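Local atomic coordinates of FAD dependent oxidoreductase domain-containing protein (Deinococcus radiodurans R1, PDB entry 3C4N), a protein that is of uncharacterised function but binds ADP and is probably an FAD-dependent oxidoreductase with a Rossmann-type nucleotide-binding fold. Residues 254-266 with 328-340. Sequence-based numbering, arbitrary orientation.
Sequences YRQFPRLDLLSGA and VPALAGEGLELGR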
loop_
_atom_site.group_PDB
_atom_site.type_symbol
_atom_site.label_atom_id
_atom_site.label_comp_id
_atom_site.label_asym_id
_atom_site.label_seq_id
_atom_site.Cartn_x
_atom_site.Cartn_y
_atom_site.Cartn_z
ATOM N N TYR A 254 8.382 -7.496 26.606
ATOM C CA TYR A 254 6.978 -7.607 26.270
ATOM C C TYR A 254 6.205 -6.793 27.273
ATOM O O TYR A 254 6.278 -7.023 28.484
ATOM C CB TYR A 254 6.488 -9.040 26.335
ATOM C CG TYR A 254 5.046 -9.189 25.915
ATOM C CD1 TYR A 254 4.652 -8.947 24.602
ATOM C CD2 TYR A 254 4.083 -9.628 26.815
ATOM C CE1 TYR A 254 3.337 -9.152 24.195
ATOM C CE2 TYR A 254 2.769 -9.836 26.417
ATOM C CZ TYR A 254 2.404 -9.604 25.112
ATOM O OH TYR A 254 1.125 -9.890 24.710
ATOM N N ARG A 255 5.446 -5.840 26.753
ATOM C CA ARG A 255 4.662 -4.954 27.586
ATOM C C ARG A 255 3.202 -5.041 27.197
ATOM O O ARG A 255 2.854 -5.018 26.019
ATOM C CB ARG A 255 5.169 -3.533 27.418
ATOM C CG ARG A 255 4.391 -2.495 28.177
ATOM C CD ARG A 255 4.796 -1.121 27.678
ATOM N NE ARG A 255 5.522 -0.361 28.680
ATOM C CZ ARG A 255 6.203 0.746 28.417
ATOM N NH1 ARG A 255 6.255 1.216 27.178
ATOM N NH2 ARG A 255 6.815 1.390 29.401
ATOM N N GLN A 256 2.355 -5.136 28.210
ATOM C CA GLN A 256 0.924 -5.232 28.008
ATOM C C GLN A 256 0.300 -3.860 28.247
ATOM O O GLN A 256 0.871 -3.035 28.955
ATOM C CB GLN A 256 0.348 -6.259 28.983
ATOM C CG GLN A 256 1.047 -7.605 28.922
ATOM C CD GLN A 256 0.495 -8.595 29.926
ATOM O OE1 GLN A 256 0.653 -8.428 31.144
ATOM N NE2 GLN A 256 -0.161 -9.637 29.422
ATOM N N PHE A 257 -0.866 -3.614 27.655
ATOM C CA PHE A 257 -1.529 -2.329 27.828
ATOM C C PHE A 257 -2.984 -2.480 28.263
ATOM O O PHE A 257 -3.905 -2.011 27.578
ATOM C CB PHE A 257 -1.462 -1.515 26.530
ATOM C CG PHE A 257 -0.073 -1.375 25.971
ATOM C CD1 PHE A 257 0.509 -2.415 25.248
ATOM C CD2 PHE A 257 0.647 -0.197 26.142
ATOM C CE1 PHE A 257 1.785 -2.280 24.699
ATOM C CE2 PHE A 257 1.924 -0.050 25.599
ATOM C CZ PHE A 257 2.494 -1.094 24.872
ATOM N N PRO A 258 -3.218 -3.131 29.414
ATOM C CA PRO A 258 -4.599 -3.302 29.879
ATOM C C PRO A 258 -5.338 -1.971 30.010
ATOM O O PRO A 258 -4.739 -0.945 30.338
ATOM C CB PRO A 258 -4.429 -4.030 31.213
ATOM C CG PRO A 258 -3.067 -3.617 31.672
ATOM C CD PRO A 258 -2.253 -3.632 30.407
ATOM N N ARG A 259 -6.643 -2.000 29.749
ATOM C CA ARG A 259 -7.471 -0.802 29.817
ATOM C C ARG A 259 -8.189 -0.594 31.150
ATOM O O ARG A 259 -8.655 -1.547 31.773
ATOM C CB ARG A 259 -8.506 -0.804 28.694
ATOM C CG ARG A 259 -9.436 0.381 28.797
ATOM C CD ARG A 259 -10.083 0.737 27.488
ATOM N NE ARG A 259 -11.256 1.509 27.759
ATOM C CZ ARG A 259 -11.648 2.735 27.426
ATOM N NH1 ARG A 259 -10.978 3.612 26.686
ATOM N NH2 ARG A 259 -12.821 3.060 27.921
ATOM N N LEU A 260 -8.276 0.666 31.567
ATOM C CA LEU A 260 -8.938 1.035 32.809
ATOM C C LEU A 260 -10.197 1.831 32.484
ATOM O O LEU A 260 -10.126 3.011 32.137
ATOM C CB LEU A 260 -8.014 1.886 33.673
ATOM C CG LEU A 260 -8.574 2.253 35.051
ATOM C CD1 LEU A 260 -8.512 1.045 35.983
ATOM C CD2 LEU A 260 -7.766 3.401 35.624
ATOM N N ASP A 261 -11.352 1.185 32.610
ATOM C CA ASP A 261 -12.609 1.836 32.297
ATOM C C ASP A 261 -13.134 2.757 33.383
ATOM O O ASP A 261 -14.064 2.412 34.105
ATOM C CB ASP A 261 -13.662 0.785 31.955
ATOM C CG ASP A 261 -13.335 0.032 30.682
ATOM O OD1 ASP A 261 -13.310 0.657 29.606
ATOM O OD2 ASP A 261 -13.095 -1.186 30.755
ATOM N N LEU A 262 -12.522 3.927 33.505
ATOM C CA LEU A 262 -12.955 4.916 34.478
ATOM C C LEU A 262 -13.014 6.269 33.776
ATOM O O LEU A 262 -12.168 6.572 32.933
ATOM C CB LEU A 262 -12.001 4.956 35.669
ATOM C CG LEU A 262 -12.150 3.768 36.622
ATOM C CD1 LEU A 262 -11.067 3.799 37.666
ATOM C CD2 LEU A 262 -13.518 3.817 37.280
ATOM N N LEU A 263 -14.027 7.060 34.120
ATOM C CA LEU A 263 -14.253 8.371 33.523
ATOM C C LEU A 263 -12.996 9.098 33.081
ATOM O O LEU A 263 -12.078 9.303 33.867
ATOM C CB LEU A 263 -15.025 9.273 34.486
ATOM C CG LEU A 263 -15.475 10.618 33.903
ATOM C CD1 LEU A 263 -16.382 10.360 32.707
ATOM C CD2 LEU A 263 -16.236 11.432 34.967
ATOM N N SER A 264 -12.962 9.494 31.816
ATOM C CA SER A 264 -11.823 10.219 31.292
ATOM C C SER A 264 -12.289 11.304 30.339
ATOM O O SER A 264 -13.350 11.189 29.724
ATOM C CB SER A 264 -10.877 9.274 30.565
ATOM O OG SER A 264 -9.888 10.009 29.874
ATOM N N GLY A 265 -11.488 12.358 30.217
ATOM C CA GLY A 265 -11.842 13.453 29.332
ATOM C C GLY A 265 -10.804 13.737 28.268
ATOM O O GLY A 265 -9.699 13.203 28.299
ATOM N N ALA A 266 -11.159 14.590 27.313
ATOM C CA ALA A 266 -10.243 14.932 26.228
ATOM C C ALA A 266 -9.100 15.803 26.722
ATOM O O ALA A 266 -8.062 15.914 26.072
ATOM C CB ALA A 266 -10.997 15.653 25.118
ATOM N N VAL A 328 -3.079 4.603 44.363
ATOM C CA VAL A 328 -3.997 4.760 43.241
ATOM C C VAL A 328 -5.139 3.746 43.368
ATOM O O VAL A 328 -5.178 2.732 42.677
ATOM C CB VAL A 328 -3.216 4.571 41.927
ATOM C CG1 VAL A 328 -4.090 4.869 40.722
ATOM C CG2 VAL A 328 -1.998 5.477 41.951
ATOM N N PRO A 329 -6.100 4.031 44.257
ATOM C CA PRO A 329 -7.257 3.167 44.515
ATOM C C PRO A 329 -7.930 2.622 43.265
ATOM O O PRO A 329 -8.448 1.504 43.271
ATOM C CB PRO A 329 -8.189 4.067 45.323
ATOM C CG PRO A 329 -7.234 4.958 46.059
ATOM C CD PRO A 329 -6.242 5.313 44.972
ATOM N N ALA A 330 -7.923 3.416 42.201
ATOM C CA ALA A 330 -8.542 3.018 40.947
ATOM C C ALA A 330 -7.993 1.682 40.448
ATOM O O ALA A 330 -8.651 0.984 39.684
ATOM C CB ALA A 330 -8.331 4.105 39.891
ATOM N N LEU A 331 -6.790 1.328 40.874
ATOM C CA LEU A 331 -6.203 0.073 40.447
ATOM C C LEU A 331 -6.769 -1.106 41.231
ATOM O O LEU A 331 -6.497 -2.257 40.904
ATOM C CB LEU A 331 -4.682 0.121 40.607
ATOM C CG LEU A 331 -3.876 0.621 39.409
ATOM C CD1 LEU A 331 -4.529 1.845 38.776
ATOM C CD2 LEU A 331 -2.474 0.914 39.874
ATOM N N ALA A 332 -7.571 -0.817 42.252
ATOM C CA ALA A 332 -8.147 -1.863 43.084
ATOM C C ALA A 332 -9.658 -2.011 42.966
ATOM O O ALA A 332 -10.244 -2.887 43.605
ATOM C CB ALA A 332 -7.772 -1.629 44.537
ATOM N N GLY A 333 -10.291 -1.174 42.146
ATOM C CA GLY A 333 -11.738 -1.242 41.977
ATOM C C GLY A 333 -12.206 -2.111 40.821
ATOM O O GLY A 333 -11.578 -3.119 40.496
ATOM N N GLU A 334 -13.309 -1.716 40.192
ATOM C CA GLU A 334 -13.882 -2.463 39.065
ATOM C C GLU A 334 -13.370 -2.007 37.700
ATOM O O GLU A 334 -13.624 -2.668 36.696
ATOM C CB GLU A 334 -15.403 -2.312 39.075
ATOM C CG GLU A 334 -15.863 -0.858 38.991
ATOM C CD GLU A 334 -17.371 -0.692 39.105
ATOM O OE1 GLU A 334 -18.092 -1.081 38.160
ATOM O OE2 GLU A 334 -17.834 -0.170 40.149
ATOM N N GLY A 335 -12.645 -0.892 37.673
ATOM C CA GLY A 335 -12.153 -0.342 36.418
ATOM C C GLY A 335 -11.238 -1.168 35.531
ATOM O O GLY A 335 -11.517 -1.330 34.344
ATOM N N LEU A 336 -10.148 -1.678 36.108
ATOM C CA LEU A 336 -9.151 -2.472 35.383
ATOM C C LEU A 336 -9.635 -3.769 34.783
ATOM O O LEU A 336 -10.252 -4.593 35.464
ATOM C CB LEU A 336 -7.955 -2.800 36.281
ATOM C CG LEU A 336 -6.614 -2.129 35.988
ATOM C CD1 LEU A 336 -5.562 -2.690 36.954
ATOM C CD2 LEU A 336 -6.188 -2.366 34.554
ATOM N N GLU A 337 -9.332 -3.935 33.500
ATOM C CA GLU A 337 -9.675 -5.139 32.761
ATOM C C GLU A 337 -8.468 -6.069 32.872
ATOM O O GLU A 337 -7.454 -5.856 32.205
ATOM C CB GLU A 337 -9.926 -4.828 31.281
ATOM C CG GLU A 337 -10.842 -3.639 30.990
ATOM C CD GLU A 337 -11.533 -3.752 29.628
ATOM O OE1 GLU A 337 -10.871 -4.149 28.643
ATOM O OE2 GLU A 337 -12.740 -3.445 29.540
ATOM N N LEU A 338 -8.579 -7.092 33.713
ATOM C CA LEU A 338 -7.499 -8.057 33.929
ATOM C C LEU A 338 -7.502 -9.234 32.955
ATOM O O LEU A 338 -6.461 -9.852 32.720
ATOM C CB LEU A 338 -7.577 -8.615 35.351
ATOM C CG LEU A 338 -6.979 -7.807 36.499
ATOM C CD1 LEU A 338 -7.273 -6.339 36.313
ATOM C CD2 LEU A 338 -7.523 -8.328 37.812
ATOM N N GLY A 339 -8.672 -9.562 32.414
ATOM C CA GLY A 339 -8.777 -10.686 31.497
ATOM C C GLY A 339 -8.533 -12.024 32.184
ATOM O O GLY A 339 -8.118 -12.067 33.342
ATOM N N ARG A 340 -8.793 -13.117 31.469
ATOM C CA ARG A 340 -8.597 -14.466 32.003
ATOM C C ARG A 340 -7.184 -14.966 31.712
ATOM O O ARG A 340 -6.527 -15.512 32.590
ATOM C CB ARG A 340 -9.600 -15.436 31.381
ATOM C CG ARG A 340 -11.045 -15.156 31.719
ATOM C CD ARG A 340 -11.977 -16.015 30.878
ATOM N NE ARG A 340 -11.918 -15.676 29.452
ATOM C CZ ARG A 340 -11.042 -16.169 28.578
ATOM N NH1 ARG A 340 -10.121 -17.044 28.967
ATOM N NH2 ARG A 340 -11.098 -15.791 27.305
#
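A single antiparallel beta bridge, L260 with L336, ties the end of strand 251-260 to the loop between helix 315-324 and strand 347-352. Two backbone hydrogen bonds flank the bridged residues, E337 N to R259 O at 3.0 Å and D261 N to G335 O at 3.1 Å, which makes L260 and L336 a non-hydrogen-bonded pair. Beyond the bridge the chain turns away, D261 centring an inverse gamma turn closed by L262 N on L260 O. In the larger mixed sheet, strand 251-260 also pairs with 284-288 and 347-352, so the loop adds one bridge at its end. L260 sends CG anti to its own nitrogen (chi1 -176°), which places CD1 3.2 Å from L336 N and against L336 CG. L262 CD1 meets A330 CB at 3.5 Å. G335 fits between these leucines, where a beta-carbon would clash with L260 CD1 and L262 CG. Beside the bridge, R259 grips D261 OD1 side-on with NE (2.9 Å) and NH2, OD1 lying close to the guanidinium plane, while NE meets it from above the carboxylate plane. D261 OD2 lies 2.6 Å from E337 OE2, the carboxylate planes 66° apart. With an alanine in place of D261 the carboxylate is gone, and the R259 guanidinium is likely to lose this salt-bridge partner and turn more freely.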